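Local coordinates for protein tyrosinase (Aspergillus oryzae, PDB 6JU8) that probably oxidises L-tyrosine and L-dopa to L-dopaquinone with molecular oxygen at a dinuclear copper centre, at residues Ala49-Val52 with Ile53-Pro57; Ala384-Gln387 with Thr388-Gly392; Phe395-Asp398 with Lys399-Val402. The protein carries 1 engineered substitution. One frame throughout, in Å; residues are numbered along the deposited sequence.

Contact 1. Residues Ala49-Val52 with Ile53-Pro57; sequences ALTV and IQNRP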
loop_
_atom_site.group_PDB
_atom_site.type_symbol
_atom_site.label_atom_id
_atom_site.label_comp_id
_atom_site.label_asym_id
_atom_site.label_seq_id
_atom_site.Cartn_x
_atom_site.Cartn_y
_atom_site.Cartn_z
ATOM N N ALA A 49 -14.881 -0.882 18.527
ATOM C CA ALA A 49 -16.005 -1.787 18.239
ATOM C C ALA A 49 -15.759 -2.606 16.979
ATOM O O ALA A 49 -16.020 -3.817 16.928
ATOM C CB ALA A 49 -17.303 -1.018 18.096
ATOM N N LEU A 50 -15.298 -1.925 15.921
ATOM C CA LEU A 50 -15.123 -2.670 14.672
ATOM C C LEU A 50 -14.008 -3.694 14.805
ATOM O O LEU A 50 -14.064 -4.784 14.238
ATOM C CB LEU A 50 -14.871 -1.731 13.496
ATOM C CG LEU A 50 -14.825 -2.389 12.124
ATOM C CD1 LEU A 50 -16.091 -3.176 11.806
ATOM C CD2 LEU A 50 -14.624 -1.320 11.044
ATOM N N THR A 51 -12.993 -3.350 15.588
ATOM C CA THR A 51 -11.930 -4.315 15.853
ATOM C C THR A 51 -12.471 -5.573 16.528
ATOM O O THR A 51 -12.172 -6.696 16.096
ATOM C CB THR A 51 -10.809 -3.690 16.713
ATOM O OG1 THR A 51 -10.235 -2.629 15.939
ATOM C CG2 THR A 51 -9.743 -4.702 17.040
ATOM N N VAL A 52 -13.260 -5.430 17.588
ATOM C CA VAL A 52 -13.898 -6.561 18.238
ATOM C C VAL A 52 -14.727 -7.364 17.253
ATOM O O VAL A 52 -14.611 -8.591 17.190
ATOM C CB VAL A 52 -14.782 -6.084 19.406
ATOM C CG1 VAL A 52 -15.717 -7.182 19.886
ATOM C CG2 VAL A 52 -13.921 -5.588 20.558
ATOM N N ILE A 53 -15.541 -6.709 16.437
ATOM C CA ILE A 53 -16.414 -7.393 15.489
ATOM C C ILE A 53 -15.589 -8.193 14.482
ATOM O O ILE A 53 -15.916 -9.341 14.140
ATOM C CB ILE A 53 -17.359 -6.393 14.800
ATOM C CG1 ILE A 53 -18.391 -5.837 15.804
ATOM C CG2 ILE A 53 -18.089 -7.027 13.637
ATOM C CD1 ILE A 53 -19.003 -4.505 15.400
ATOM N N GLN A 54 -14.478 -7.609 14.005
ATOM C CA GLN A 54 -13.615 -8.296 13.044
ATOM C C GLN A 54 -12.909 -9.484 13.680
ATOM O O GLN A 54 -12.588 -10.437 12.958
ATOM C CB GLN A 54 -12.553 -7.302 12.528
ATOM C CG GLN A 54 -13.193 -6.351 11.504
ATOM C CD GLN A 54 -12.243 -5.303 10.975
ATOM O OE1 GLN A 54 -11.157 -5.120 11.547
ATOM N NE2 GLN A 54 -12.639 -4.605 9.922
ATOM N N ASN A 55 -12.658 -9.473 14.983
ATOM C CA ASN A 55 -11.968 -10.574 15.654
ATOM C C ASN A 55 -12.907 -11.662 16.161
ATOM O O ASN A 55 -12.446 -12.667 16.727
ATOM C CB ASN A 55 -11.116 -10.043 16.807
ATOM C CG ASN A 55 -9.951 -9.198 16.316
ATOM O OD1 ASN A 55 -9.508 -9.353 15.182
ATOM N ND2 ASN A 55 -9.459 -8.317 17.177
ATOM N N ARG A 56 -14.216 -11.519 15.982
ATOM C CA ARG A 56 -15.154 -12.577 16.397
ATOM C C ARG A 56 -14.962 -13.763 15.456
ATOM O O ARG A 56 -14.598 -13.568 14.302
ATOM C CB ARG A 56 -16.594 -12.084 16.348
ATOM C CG ARG A 56 -16.943 -11.056 17.418
ATOM C CD ARG A 56 -18.257 -10.374 17.064
ATOM N NE ARG A 56 -18.660 -9.433 18.081
ATOM C CZ ARG A 56 -19.692 -8.611 18.088
ATOM N NH1 ARG A 56 -20.482 -8.579 17.030
ATOM N NH2 ARG A 56 -19.932 -7.815 19.137
ATOM N N PRO A 57 -15.212 -14.980 15.936
ATOM C CA PRO A 57 -14.994 -16.164 15.109
ATOM C C PRO A 57 -16.127 -16.430 14.118
ATOM O O PRO A 57 -17.201 -15.843 14.192
ATOM C CB PRO A 57 -14.908 -17.286 16.129
ATOM C CG PRO A 57 -15.776 -16.811 17.265
ATOM C CD PRO A 57 -15.650 -15.308 17.302
#
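Gln54 N donates to Leu50 O at 2.9 Å with an N-H...O angle of 158°, an i to i+4 bond near the C-terminal end of the alpha helix 41-55. Ile53 N repeats the pattern one residue earlier, on Ala49 O. Asn55 N donates to Thr51 O at 3.0 Å and, more weakly, to Val52 O, two acceptors for a single N-H.

The side chains follow the same spacing. Leu50 and Gln54 cross obliquely, with Leu50 CG 3.8 Å from Gln54 NE2; the extended glutamine chain carries this amide past the leucine to a hydrogen bond with Pro196 O. Thr51 and Asn55 instead run alongside each other in the same direction, Thr51 CG2 lying 3.6 Å from Asn55 ND2. The methyl can take this place because OG1 sits beside the backbone N (chi1 -63°), where it bonds to Val47 O one turn back. Ile53 turns into the interior, against Val117 of helix 103-129, and its CG1 comes within 3.3 Å of Ala49 O. Arg56 extends from CG to NE, and its NH1 reaches Leu62 O. Ile53 CG1 lies over one face of the Arg56 guanidinium, near the rim and 3.6 Å above the plane, while Val52 CG1 approaches Arg56 NE obliquely at 4.1 Å.

Contact 2. Residues Ala384-Gln387 with Thr388-Gly392; sequences AIWQ and TVNSG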
loop_
_atom_site.group_PDB
_atom_site.type_symbol
_atom_site.label_atom_id
_atom_site.label_comp_id
_atom_site.label_asym_id
_atom_site.label_seq_id
_atom_site.Cartn_x
_atom_site.Cartn_y
_atom_site.Cartn_z
ATOM N N ALA A 384 -31.915 8.516 -0.391
ATOM C CA ALA A 384 -32.744 9.395 0.442
ATOM C C ALA A 384 -32.875 10.762 -0.181
ATOM O O ALA A 384 -33.956 11.370 -0.165
ATOM C CB ALA A 384 -32.101 9.487 1.835
ATOM N N ILE A 385 -31.789 11.310 -0.744
ATOM C CA ILE A 385 -31.888 12.603 -1.460
ATOM C C ILE A 385 -32.888 12.524 -2.600
ATOM O O ILE A 385 -33.779 13.375 -2.763
ATOM C CB ILE A 385 -30.516 13.039 -2.014
ATOM C CG1 ILE A 385 -29.518 13.314 -0.885
ATOM C CG2 ILE A 385 -30.680 14.252 -2.932
ATOM C CD1 ILE A 385 -28.078 13.424 -1.344
ATOM N N TRP A 386 -32.732 11.473 -3.424
ATOM C CA TRP A 386 -33.588 11.370 -4.609
ATOM C C TRP A 386 -35.029 11.186 -4.167
ATOM O O TRP A 386 -35.935 11.789 -4.763
ATOM C CB TRP A 386 -33.104 10.216 -5.501
ATOM C CG TRP A 386 -33.824 10.157 -6.808
ATOM C CD1 TRP A 386 -33.405 10.797 -7.952
ATOM C CD2 TRP A 386 -35.048 9.485 -7.145
ATOM N NE1 TRP A 386 -34.283 10.542 -8.968
ATOM C CE2 TRP A 386 -35.307 9.738 -8.504
ATOM C CE3 TRP A 386 -35.934 8.677 -6.429
ATOM C CZ2 TRP A 386 -36.421 9.236 -9.191
ATOM C CZ3 TRP A 386 -37.043 8.175 -7.113
ATOM C CH2 TRP A 386 -37.285 8.443 -8.458
ATOM N N GLN A 387 -35.273 10.390 -3.120
ATOM C CA GLN A 387 -36.649 10.238 -2.628
ATOM C C GLN A 387 -37.225 11.592 -2.202
ATOM O O GLN A 387 -38.382 11.890 -2.470
ATOM C CB GLN A 387 -36.709 9.292 -1.443
ATOM C CG GLN A 387 -36.473 7.817 -1.752
ATOM C CD GLN A 387 -36.563 7.044 -0.447
ATOM O OE1 GLN A 387 -35.540 6.653 0.129
ATOM N NE2 GLN A 387 -37.771 6.853 0.071
ATOM N N THR A 388 -36.416 12.396 -1.537
ATOM C CA THR A 388 -36.863 13.698 -1.035
ATOM C C THR A 388 -37.352 14.599 -2.156
ATOM O O THR A 388 -38.360 15.291 -1.984
ATOM C CB THR A 388 -35.718 14.371 -0.261
ATOM O OG1 THR A 388 -35.402 13.577 0.911
ATOM C CG2 THR A 388 -36.106 15.750 0.227
ATOM N N VAL A 389 -36.644 14.578 -3.300
ATOM C CA VAL A 389 -37.047 15.475 -4.385
ATOM C C VAL A 389 -37.877 14.770 -5.454
ATOM O O VAL A 389 -38.235 15.402 -6.457
ATOM C CB VAL A 389 -35.821 16.194 -4.979
ATOM C CG1 VAL A 389 -35.128 16.988 -3.878
ATOM C CG2 VAL A 389 -34.812 15.229 -5.587
ATOM N N ASN A 390 -38.260 13.516 -5.222
ATOM C CA ASN A 390 -39.148 12.750 -6.104
ATOM C C ASN A 390 -40.184 11.997 -5.286
ATOM O O ASN A 390 -40.350 10.794 -5.382
ATOM C CB ASN A 390 -38.350 11.777 -6.972
ATOM C CG ASN A 390 -37.469 12.485 -7.973
ATOM O OD1 ASN A 390 -37.905 12.897 -9.043
ATOM N ND2 ASN A 390 -36.213 12.683 -7.597
ATOM N N SER A 391 -40.899 12.754 -4.443
ATOM C CA SER A 391 -41.911 12.138 -3.598
ATOM C C SER A 391 -42.929 11.378 -4.452
ATOM O O SER A 391 -43.378 11.882 -5.485
ATOM C CB SER A 391 -42.666 13.203 -2.785
ATOM O OG SER A 391 -43.601 12.578 -1.925
ATOM N N GLY A 392 -43.307 10.202 -3.982
ATOM C CA GLY A 392 -44.300 9.430 -4.710
ATOM C C GLY A 392 -43.728 8.468 -5.732
ATOM O O GLY A 392 -44.454 7.578 -6.177
#
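The indole of Trp386 and the side-chain amide of Asn390 lie stacked, their planes 19° apart although the two side chains cross at about a right angle. Asn390 ND2 sits over the pyrrole half of the indole, 3.2 Å from Trp386 NE1. Asn390 CB covers the other half in a CH-pi contact, 3.7 Å from the centroid of the six-membered ring and almost on the ring normal. What fixes the rotation of the amide is a hydrogen bond from Asn390 ND2 to Trp386 O at 3.0 Å, with the acceptor nearly in the amide plane. The indole can reach under Asn390 because Trp386 CG is anti to its own N (chi1 -173°); the same ring also stacks on Phe301.

On another side of the helix, Thr388 grips Ala384 O twice, through OG1 at 2.8 Å and through its own N at 3.0 Å, the two donors arriving from opposite faces of the carbonyl plane. Gln387 directs its amide away, OE1 to Arg108 and NE2 to Lys430 O. Side chains thus join backbone amides in gripping carbonyls near the C-terminal end of helix 371-389, the helix that bears the copper ligand His376 in the tyrosinase central domain.

Contact 3. Residues Phe395-Asp398 with Lys399-Val402; sequences FNDD and KSKV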
loop_
_atom_site.group_PDB
_atom_site.type_symbol
_atom_site.label_atom_id
_atom_site.label_comp_id
_atom_site.label_asym_id
_atom_site.label_seq_id
_atom_site.Cartn_x
_atom_site.Cartn_y
_atom_site.Cartn_z
ATOM N N PHE A 395 -41.544 2.222 -6.409
ATOM C CA PHE A 395 -42.033 0.910 -6.792
ATOM C C PHE A 395 -43.401 0.967 -7.464
ATOM O O PHE A 395 -44.175 0.009 -7.312
ATOM C CB PHE A 395 -42.044 -0.069 -5.603
ATOM C CG PHE A 395 -40.659 -0.399 -5.093
ATOM C CD1 PHE A 395 -40.032 0.368 -4.106
ATOM C CD2 PHE A 395 -39.944 -1.469 -5.613
ATOM C CE1 PHE A 395 -38.756 0.100 -3.645
ATOM C CE2 PHE A 395 -38.675 -1.767 -5.155
ATOM C CZ PHE A 395 -38.056 -0.985 -4.174
ATOM N N ASN A 396 -43.687 2.006 -8.234
ATOM C CA ASN A 396 -45.050 2.189 -8.744
ATOM C C ASN A 396 -45.056 2.436 -10.241
ATOM O O ASN A 396 -46.131 2.639 -10.809
ATOM C CB ASN A 396 -45.793 3.286 -7.981
ATOM C CG ASN A 396 -45.136 4.642 -8.099
ATOM O OD1 ASN A 396 -43.911 4.744 -8.195
ATOM N ND2 ASN A 396 -45.920 5.712 -8.090
ATOM N N ASP A 397 -43.915 2.359 -10.930
ATOM C CA ASP A 397 -43.977 2.277 -12.394
ATOM C C ASP A 397 -44.252 0.841 -12.814
ATOM O O ASP A 397 -44.222 -0.089 -12.004
ATOM C CB ASP A 397 -42.662 2.772 -13.010
ATOM C CG ASP A 397 -41.504 1.943 -12.479
ATOM O OD1 ASP A 397 -40.966 2.266 -11.398
ATOM O OD2 ASP A 397 -41.184 0.903 -13.117
ATOM N N ASP A 398 -44.561 0.656 -14.098
ATOM C CA ASP A 398 -45.003 -0.645 -14.580
ATOM C C ASP A 398 -43.959 -1.734 -14.411
ATOM O O ASP A 398 -44.266 -2.928 -14.276
ATOM C CB ASP A 398 -45.431 -0.535 -16.046
ATOM C CG ASP A 398 -46.679 0.306 -16.208
ATOM O OD1 ASP A 398 -47.499 0.406 -15.277
ATOM O OD2 ASP A 398 -46.814 0.902 -17.295
ATOM N N LYS A 399 -42.677 -1.356 -14.406
ATOM C CA LYS A 399 -41.626 -2.360 -14.304
ATOM C C LYS A 399 -41.302 -2.720 -12.865
ATOM O O LYS A 399 -41.187 -3.895 -12.498
ATOM C CB LYS A 399 -40.362 -1.872 -15.008
ATOM C CG LYS A 399 -40.521 -1.753 -16.513
ATOM C CD LYS A 399 -39.166 -1.624 -17.191
ATOM C CE LYS A 399 -39.362 -0.931 -18.528
ATOM N NZ LYS A 399 -38.174 -1.133 -19.389
ATOM N N SER A 400 -41.198 -1.721 -11.997
ATOM C CA SER A 400 -40.696 -1.999 -10.641
ATOM C C SER A 400 -41.802 -2.437 -9.697
ATOM O O SER A 400 -41.504 -2.927 -8.594
ATOM C CB SER A 400 -39.935 -0.764 -10.148
ATOM O OG SER A 400 -40.815 0.271 -9.757
ATOM N N LYS A 401 -43.063 -2.342 -10.108
ATOM C CA LYS A 401 -44.128 -2.633 -9.147
ATOM C C LYS A 401 -44.103 -4.096 -8.731
ATOM O O LYS A 401 -44.463 -4.405 -7.592
ATOM C CB LYS A 401 -45.493 -2.266 -9.749
ATOM C CG LYS A 401 -45.895 -3.072 -10.987
ATOM C CD LYS A 401 -47.165 -2.481 -11.601
ATOM C CE LYS A 401 -47.624 -3.265 -12.810
ATOM N NZ LYS A 401 -48.644 -4.303 -12.525
ATOM N N VAL A 402 -43.657 -4.997 -9.597
ATOM C CA VAL A 402 -43.732 -6.424 -9.232
ATOM C C VAL A 402 -42.812 -6.784 -8.075
ATOM O O VAL A 402 -43.058 -7.721 -7.295
ATOM C CB VAL A 402 -43.476 -7.301 -10.474
ATOM C CG1 VAL A 402 -42.084 -7.057 -11.044
ATOM C CG2 VAL A 402 -43.716 -8.772 -10.161
#
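An Asx turn leads into residues 399-402, which have helical backbone angles without the regular hydrogen bonds, in the loop between helix 371-389 and strand 412-415. Its carboxylate is that of Asp397, and both oxygens are used. Asp397 OD2 accepts from two successive backbone amides, Lys399 N at 3.0 Å, on its anti side, and Ser400 N at 2.9 Å, from above the carboxylate plane; both donors come from the same face. The second is the straighter bond, at 154° against 130° for the first. Asp397 OD1 takes the hydroxyl of Ser400, with OG only 2.6 Å away and also out of the carboxylate plane, and it accepts a further hydrogen bond from Gly299 N of helix 298-302.

The carboxylate folds back over these donors because its CG stands between the backbone N and the carbonyl carbon (chi1 58°). So many donors on a buried acid would probably favour its ionised form. The main chain adds weaker links: Lys401 N makes a weak hydrogen bond to Asp397 O, and Lys401 CA lies 3.2 Å from Phe395 O in a CA-H...O contact.

Phe395, whose backbone takes the left-handed helical conformation, turns its ring edge to Ser400 O, with CD2 3.7 Å from that oxygen, while the ring meets Trp298. Lys399 leads outward to Tyr306, bonding its carbonyl O and making a cation-pi contact with the ring. An Asp carboxylate that accepts the amide two residues ahead defines the Asx turn, a motif often found where a chain enters a helical turn.

Overall arrangement
Following the chain from the N terminus, contact 1 comes first, near the end of helix 41-55, which packs on helix 103-129. Contacts 2 and 3 come much later and in quick succession: helix 371-389 finishes in contact 2, and the loop that follows turns in contact 3 on its way to strand 412-415. Each is local and none nests with or crosses another. Contact 1 lies on the opposite side of the chain's centre from the other two, its centre about 36 Å from that of contact 2; the centres of contacts 2 and 3 are about 16 Å apart. Both later contacts approach helix 298-302, through Phe301 and Trp298 respectively.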